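Local coordinates for bartonella effector protein (Bep) substrate of VirB T4SS (Bartonella sp. AR 15-3, PDB 4M16), which probably transfers AMP from ATP onto hydroxyl side chains of target proteins through its N-terminal Fic domain, the part of the effector described here, at residues A[98-103]-A[191-196]; A[140-145]-A[165-170]. All blocks are in the same frame, centred on the assembly; numbering follows the deposited sequence.

In the fold
From the N terminus the chain runs through helices 30-48 and 59-70 to the small hairpin of strands 85-86 and 92-93. The loop beyond it supplies 98-103, whose partner, 191-196, follows 88 residues later on helix 185-197, so contact 1 closes a long, mostly helical loop. Contact 2 is nested inside this loop: it pairs 140-145 on helix 135-152 with 165-170 on helix 159-174, 20 residues apart at the closest ends of the segments. The contact centres lie 19 Å apart and the nearest atoms about 7 Å, without touching. Contact 2 joins two successive helices of the Fic domain in a buried seam; contact 1, partly buried, ties the loop after the hairpin to helix 185-197.

Contact 1 (A[98-103]-A[191-196]); sequences MKIPGT and ACNDAM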
loop_
_atom_site.group_PDB
_atom_site.type_symbol
_atom_site.label_atom_id
_atom_site.label_comp_id
_atom_site.label_asym_id
_atom_site.label_seq_id
_atom_site.Cartn_x
_atom_site.Cartn_y
_atom_site.Cartn_z
ATOM N N MET A 98 6.000 1.128 -13.198
ATOM C CA MET A 98 5.801 -0.145 -12.512
ATOM C C MET A 98 4.498 -0.762 -13.000
ATOM O O MET A 98 3.522 -0.068 -13.279
ATOM C CB MET A 98 5.733 0.076 -11.007
ATOM C CG MET A 98 6.982 0.722 -10.454
ATOM S SD MET A 98 7.166 0.506 -8.663
ATOM C CE MET A 98 7.693 -1.209 -8.537
ATOM N N LYS A 99 4.485 -2.063 -13.167
ATOM C CA LYS A 99 3.318 -2.713 -13.673
ATOM C C LYS A 99 3.016 -3.944 -12.871
ATOM O O LYS A 99 3.805 -4.322 -11.976
ATOM C CB LYS A 99 3.507 -3.005 -15.160
ATOM C CG LYS A 99 4.617 -3.943 -15.522
ATOM C CD LYS A 99 4.775 -3.941 -17.035
ATOM C CE LYS A 99 5.687 -5.035 -17.539
ATOM N NZ LYS A 99 5.378 -6.279 -16.821
ATOM N N ILE A 100 1.866 -4.533 -13.146
ATOM C CA ILE A 100 1.479 -5.818 -12.542
ATOM C C ILE A 100 2.291 -6.875 -13.259
ATOM O O ILE A 100 2.215 -6.989 -14.501
ATOM C CB ILE A 100 -0.051 -6.076 -12.616
ATOM C CG1 ILE A 100 -0.784 -5.057 -11.766
ATOM C CG2 ILE A 100 -0.413 -7.447 -12.101
ATOM C CD1 ILE A 100 -2.304 -5.120 -11.887
ATOM N N PRO A 101 3.093 -7.652 -12.495
ATOM C CA PRO A 101 3.909 -8.663 -13.176
ATOM C C PRO A 101 3.046 -9.583 -14.071
ATOM O O PRO A 101 1.927 -9.907 -13.692
ATOM C CB PRO A 101 4.585 -9.469 -12.013
ATOM C CG PRO A 101 4.261 -8.760 -10.736
ATOM C CD PRO A 101 3.178 -7.728 -11.012
ATOM N N GLY A 102 3.543 -9.920 -15.255
ATOM C CA GLY A 102 2.834 -10.768 -16.211
ATOM C C GLY A 102 1.791 -10.052 -17.072
ATOM O O GLY A 102 1.057 -10.699 -17.814
ATOM N N THR A 103 1.688 -8.725 -16.938
ATOM C CA THR A 103 0.660 -7.967 -17.650
ATOM C C THR A 103 1.287 -6.779 -18.329
ATOM O O THR A 103 2.481 -6.550 -18.219
ATOM C CB THR A 103 -0.418 -7.424 -16.696
ATOM O OG1 THR A 103 0.126 -6.313 -15.962
ATOM C CG2 THR A 103 -0.867 -8.493 -15.715
ATOM N N ALA A 191 -8.507 -9.121 -5.833
ATOM C CA ALA A 191 -9.308 -7.879 -5.826
ATOM C C ALA A 191 -8.510 -6.689 -6.350
ATOM O O ALA A 191 -9.017 -5.903 -7.098
ATOM C CB ALA A 191 -9.828 -7.578 -4.434
ATOM N N CYS A 192 -7.247 -6.571 -5.952
ATOM C CA CYS A 192 -6.437 -5.427 -6.358
ATOM C C CYS A 192 -6.154 -5.494 -7.860
ATOM O O CYS A 192 -6.295 -4.518 -8.571
ATOM C CB CYS A 192 -5.128 -5.370 -5.573
ATOM S SG CYS A 192 -5.335 -4.973 -3.823
ATOM N N ASN A 193 -5.777 -6.671 -8.339
ATOM C CA ASN A 193 -5.471 -6.838 -9.751
ATOM C C ASN A 193 -6.762 -6.644 -10.586
ATOM O O ASN A 193 -6.754 -5.930 -11.586
ATOM C CB ASN A 193 -4.725 -8.145 -10.016
ATOM C CG ASN A 193 -3.289 -8.148 -9.428
ATOM O OD1 ASN A 193 -2.715 -7.120 -9.016
ATOM N ND2 ASN A 193 -2.699 -9.323 -9.412
ATOM N N ASP A 194 -7.885 -7.185 -10.136
ATOM C CA ASP A 194 -9.159 -6.936 -10.843
ATOM C C ASP A 194 -9.569 -5.455 -10.910
ATOM O O ASP A 194 -10.139 -5.007 -11.929
ATOM C CB ASP A 194 -10.317 -7.748 -10.234
ATOM C CG ASP A 194 -10.304 -9.219 -10.636
ATOM O OD1 ASP A 194 -9.447 -9.654 -11.408
ATOM O OD2 ASP A 194 -11.188 -9.945 -10.146
ATOM N N ALA A 195 -9.340 -4.717 -9.830
ATOM C CA ALA A 195 -9.649 -3.282 -9.790
ATOM C C ALA A 195 -8.907 -2.545 -10.900
ATOM O O ALA A 195 -9.463 -1.627 -11.490
ATOM C CB ALA A 195 -9.338 -2.674 -8.415
ATOM N N MET A 196 -7.686 -2.967 -11.217
ATOM C CA MET A 196 -6.922 -2.317 -12.296
ATOM C C MET A 196 -7.189 -2.891 -13.670
ATOM O O MET A 196 -7.110 -2.150 -14.662
ATOM C CB MET A 196 -5.406 -2.290 -11.988
ATOM C CG MET A 196 -5.109 -1.162 -10.986
ATOM S SD MET A 196 -3.502 -1.334 -10.295
ATOM C CE MET A 196 -2.481 -1.110 -11.768
#
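Ile100 meets Asn193 and Met196 where a beta turn of the Fic fold leans on helix 185-197, a small example of a loop docked to a helix by one apolar side chain. The closest approach is from Ile100 CD1 to Asn193 OD1, at 3.5 Å. Ile100 CG2 sits 4.0 Å from Asn193 CG, so both branches of the isoleucine lie over one face of the amide, which is met by van der Waals contact and not by a hydrogen bond. From the next turn of the helix the thioether end joins in, Met196 CE lying 4.0 Å from Ile100 CD1. The methionine chain runs nearly straight to its sulfur and then bends (chi3 64°), which brings the terminal methyl over to the isoleucine tip.

Behind this first shell, Met196 also packs on Phe107 and on Asn150 of helix 135-152, while Cys192 and Ala195 turn to the same helix and to Met207 of helix 200-214. Helices 135-152 and 200-214 thus pack on helix 185-197, and the loop meets it through Asn193 and Met196.

What presents Ile100 is a type II turn running to Thr103, with Pro101 and Gly102 at its corners; Gly102 takes the positive phi (82°) that such a turn needs at its third position. The turn is closed twice on one acceptor: Thr103 N reaches Ile100 O at 3.0 Å, and Thr103 OG1 donates to that same oxygen at 2.6 Å. Ile105 N in turn bonds to the threonine hydroxyl, carrying the network onward. Across the mouth of the turn, Lys99 NZ lies 3.2 Å from Thr103 O, approaching in the carbonyl plane at a C=O...N angle of 159°.

Contact 2 (A[140-145]-A[165-170]); sequences EETVKL and IFFEKL. With EDO (1,2-ethanediol), chain B.
Thr142 and Phe167 mark the nearest point of two nearly antiparallel helical segments: their CA atoms are 8.1 Å apart, and the short axes make an angle of 159° at a closest separation of 12.1 Å. Across this separation the ring of Phe167 does the bridging. It reaches the backbone of helix 135-152 itself, with Phe167 CE2 4.0 Å from Thr142 O and Phe167 CZ 3.8 Å from Leu145 C. The tip of the ring thus lodges between residues one helical turn apart, and Leu145 CB lies 4.0 Å from Phe167 CZ. Thr142 contributes its methyl, CG2 being 4.1 Å from Phe167 CE2, the threonine and the ring running alongside each other with opposite headings. In the conformer described (chi1 53°) CG2 meets the ring while OG1 bonds to the backbone oxygen of Phe138, and also to that of Ile139. Leu170 adds a looser touch on the same methyl.

Around this buried seam, Phe146 packs against Phe167 edge-to-face, and Leu145 continues into Phe120, Ile123 and Leu124 of helix 110-126. Charged groups sit away from the seam. In the conformer described, Lys144 NZ forms salt bridges with Glu140 OE2 (2.9 Å) and with Glu141 OE2 at a similar distance, a network along one helix. Beyond the far helix, the extended Glu168 holds a 1,2-ethanediol, probably from the crystallisation liquor, with one carboxylate oxygen for each hydroxyl; Glu168 OE2 is 3.0 Å from the diol's O2 and also accepts from Phe180 N.

The pairing of consecutive helices 135-152 and 159-174 is part of the helical core of the Fic domain; the connection between them, running into the start of helix 159-174, reads HPFRAGNE, a variant of the family's HPFx(D/E)GN(G/K)R motif.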
loop_
_atom_site.group_PDB
_atom_site.type_symbol
_atom_site.label_atom_id
_atom_site.label_comp_id
_atom_site.label_asym_id
_atom_site.label_seq_id
_atom_site.Cartn_x
_atom_site.Cartn_y
_atom_site.Cartn_z
ATOM N N GLU A 140 -18.322 2.019 0.706
ATOM C CA GLU A 140 -18.318 2.585 -0.651
ATOM C C GLU A 140 -17.120 3.508 -0.806
ATOM O O GLU A 140 -16.422 3.446 -1.791
ATOM C CB GLU A 140 -19.631 3.333 -0.929
ATOM C CG GLU A 140 -19.644 4.242 -2.143
ATOM C CD GLU A 140 -19.738 3.517 -3.472
ATOM O OE1 GLU A 140 -19.960 2.287 -3.499
ATOM O OE2 GLU A 140 -19.642 4.183 -4.496
ATOM N N GLU A 141 -16.890 4.396 0.180
ATOM C CA GLU A 141 -15.855 5.405 0.015
ATOM C C GLU A 141 -14.461 4.802 0.183
ATOM O O GLU A 141 -13.529 5.212 -0.527
ATOM C CB GLU A 141 -16.048 6.565 0.996
ATOM C CG GLU A 141 -17.292 7.405 0.727
ATOM C CD GLU A 141 -17.404 7.817 -0.739
ATOM O OE1 GLU A 141 -16.446 8.428 -1.254
ATOM O OE2 GLU A 141 -18.465 7.506 -1.379
ATOM N N THR A 142 -14.323 3.830 1.082
ATOM C CA THR A 142 -13.032 3.148 1.221
ATOM C C THR A 142 -12.684 2.305 0.011
ATOM O O THR A 142 -11.525 2.273 -0.391
ATOM C CB THR A 142 -12.839 2.291 2.503
ATOM O OG1 THR A 142 -13.900 1.351 2.679
ATOM C CG2 THR A 142 -12.665 3.202 3.754
ATOM N N VAL A 143 -13.645 1.633 -0.583
ATOM C CA VAL A 143 -13.376 0.871 -1.815
ATOM C C VAL A 143 -12.773 1.758 -2.901
ATOM O O VAL A 143 -11.702 1.422 -3.485
ATOM C CB VAL A 143 -14.654 0.217 -2.360
ATOM C CG1 VAL A 143 -14.453 -0.239 -3.804
ATOM C CG2 VAL A 143 -15.102 -0.938 -1.485
ATOM N N LYS A 144 -13.378 2.933 -3.111
ATOM C CA LYS A 144 -12.867 3.870 -4.118
ATOM C C LYS A 144 -11.448 4.423 -3.789
ATOM O O LYS A 144 -10.537 4.434 -4.651
ATOM C CB LYS A 144 -13.850 5.025 -4.350
ATOM C CG LYS A 144 -15.114 4.574 -5.049
ATOM C CD LYS A 144 -16.129 5.687 -5.322
ATOM C CE LYS A 144 -16.728 6.175 -4.033
ATOM N NZ LYS A 144 -18.128 6.691 -4.198
ATOM N N LEU A 145 -11.285 4.877 -2.543
ATOM C CA LEU A 145 -10.014 5.399 -2.076
ATOM C C LEU A 145 -8.901 4.365 -2.045
ATOM O O LEU A 145 -7.750 4.645 -2.443
ATOM C CB LEU A 145 -10.191 6.064 -0.693
ATOM C CG LEU A 145 -10.615 7.528 -0.701
ATOM C CD1 LEU A 145 -10.993 7.884 0.734
ATOM C CD2 LEU A 145 -9.525 8.487 -1.224
ATOM N N ILE A 165 -2.235 -1.293 6.573
ATOM C CA ILE A 165 -2.253 -0.726 7.930
ATOM C C ILE A 165 -2.874 0.679 7.915
ATOM O O ILE A 165 -3.579 1.058 8.828
ATOM C CB ILE A 165 -0.847 -0.762 8.615
ATOM C CG1 ILE A 165 -0.905 -0.235 10.033
ATOM C CG2 ILE A 165 0.218 -0.021 7.821
ATOM C CD1 ILE A 165 -1.729 -1.132 10.941
ATOM N N PHE A 166 -2.604 1.447 6.883
ATOM C CA PHE A 166 -3.184 2.798 6.732
ATOM C C PHE A 166 -4.703 2.696 6.789
ATOM O O PHE A 166 -5.339 3.440 7.543
ATOM C CB PHE A 166 -2.749 3.464 5.429
ATOM C CG PHE A 166 -3.298 4.853 5.209
ATOM C CD1 PHE A 166 -4.561 5.026 4.686
ATOM C CD2 PHE A 166 -2.515 5.984 5.440
ATOM C CE1 PHE A 166 -5.059 6.290 4.433
ATOM C CE2 PHE A 166 -2.998 7.264 5.168
ATOM C CZ PHE A 166 -4.282 7.414 4.676
ATOM N N PHE A 167 -5.272 1.760 6.019
ATOM C CA PHE A 167 -6.709 1.650 5.979
ATOM C C PHE A 167 -7.321 1.021 7.250
ATOM O O PHE A 167 -8.433 1.327 7.617
ATOM C CB PHE A 167 -7.175 0.938 4.699
ATOM C CG PHE A 167 -7.378 1.906 3.585
ATOM C CD1 PHE A 167 -6.295 2.339 2.832
ATOM C CD2 PHE A 167 -8.614 2.439 3.326
ATOM C CE1 PHE A 167 -6.453 3.277 1.827
ATOM C CE2 PHE A 167 -8.796 3.364 2.295
ATOM C CZ PHE A 167 -7.708 3.817 1.571
ATOM N N GLU A 168 -6.565 0.187 7.932
ATOM C CA GLU A 168 -7.023 -0.388 9.198
ATOM C C GLU A 168 -7.099 0.734 10.271
ATOM O O GLU A 168 -8.066 0.804 11.036
ATOM C CB GLU A 168 -6.118 -1.571 9.604
ATOM C CG GLU A 168 -6.240 -2.768 8.653
ATOM C CD GLU A 168 -5.312 -3.947 8.983
ATOM O OE1 GLU A 168 -4.226 -3.711 9.533
ATOM O OE2 GLU A 168 -5.637 -5.100 8.655
ATOM N N LYS A 169 -6.076 1.598 10.304
ATOM C CA LYS A 169 -6.042 2.759 11.201
ATOM C C LYS A 169 -7.160 3.782 10.842
ATOM O O LYS A 169 -7.852 4.331 11.723
ATOM C CB LYS A 169 -4.652 3.407 11.192
ATOM C CG LYS A 169 -3.551 2.516 11.815
ATOM C CD LYS A 169 -3.554 2.617 13.340
ATOM C CE LYS A 169 -2.138 2.770 13.888
ATOM N NZ LYS A 169 -1.947 3.333 15.297
ATOM N N LEU A 170 -7.348 4.005 9.541
ATOM C CA LEU A 170 -8.441 4.868 9.091
ATOM C C LEU A 170 -9.804 4.364 9.542
ATOM O O LEU A 170 -10.645 5.159 9.973
ATOM C CB LEU A 170 -8.398 4.998 7.565
ATOM C CG LEU A 170 -9.442 5.863 6.871
ATOM C CD1 LEU A 170 -9.160 7.296 7.193
ATOM C CD2 LEU A 170 -9.467 5.691 5.359
HETATM C C1 EDO B . -1.312 -6.000 8.805
HETATM O O1 EDO B . -1.767 -4.835 8.100
HETATM C C2 EDO B . -2.062 -7.262 8.342
HETATM O O2 EDO B . -3.482 -7.099 8.261
#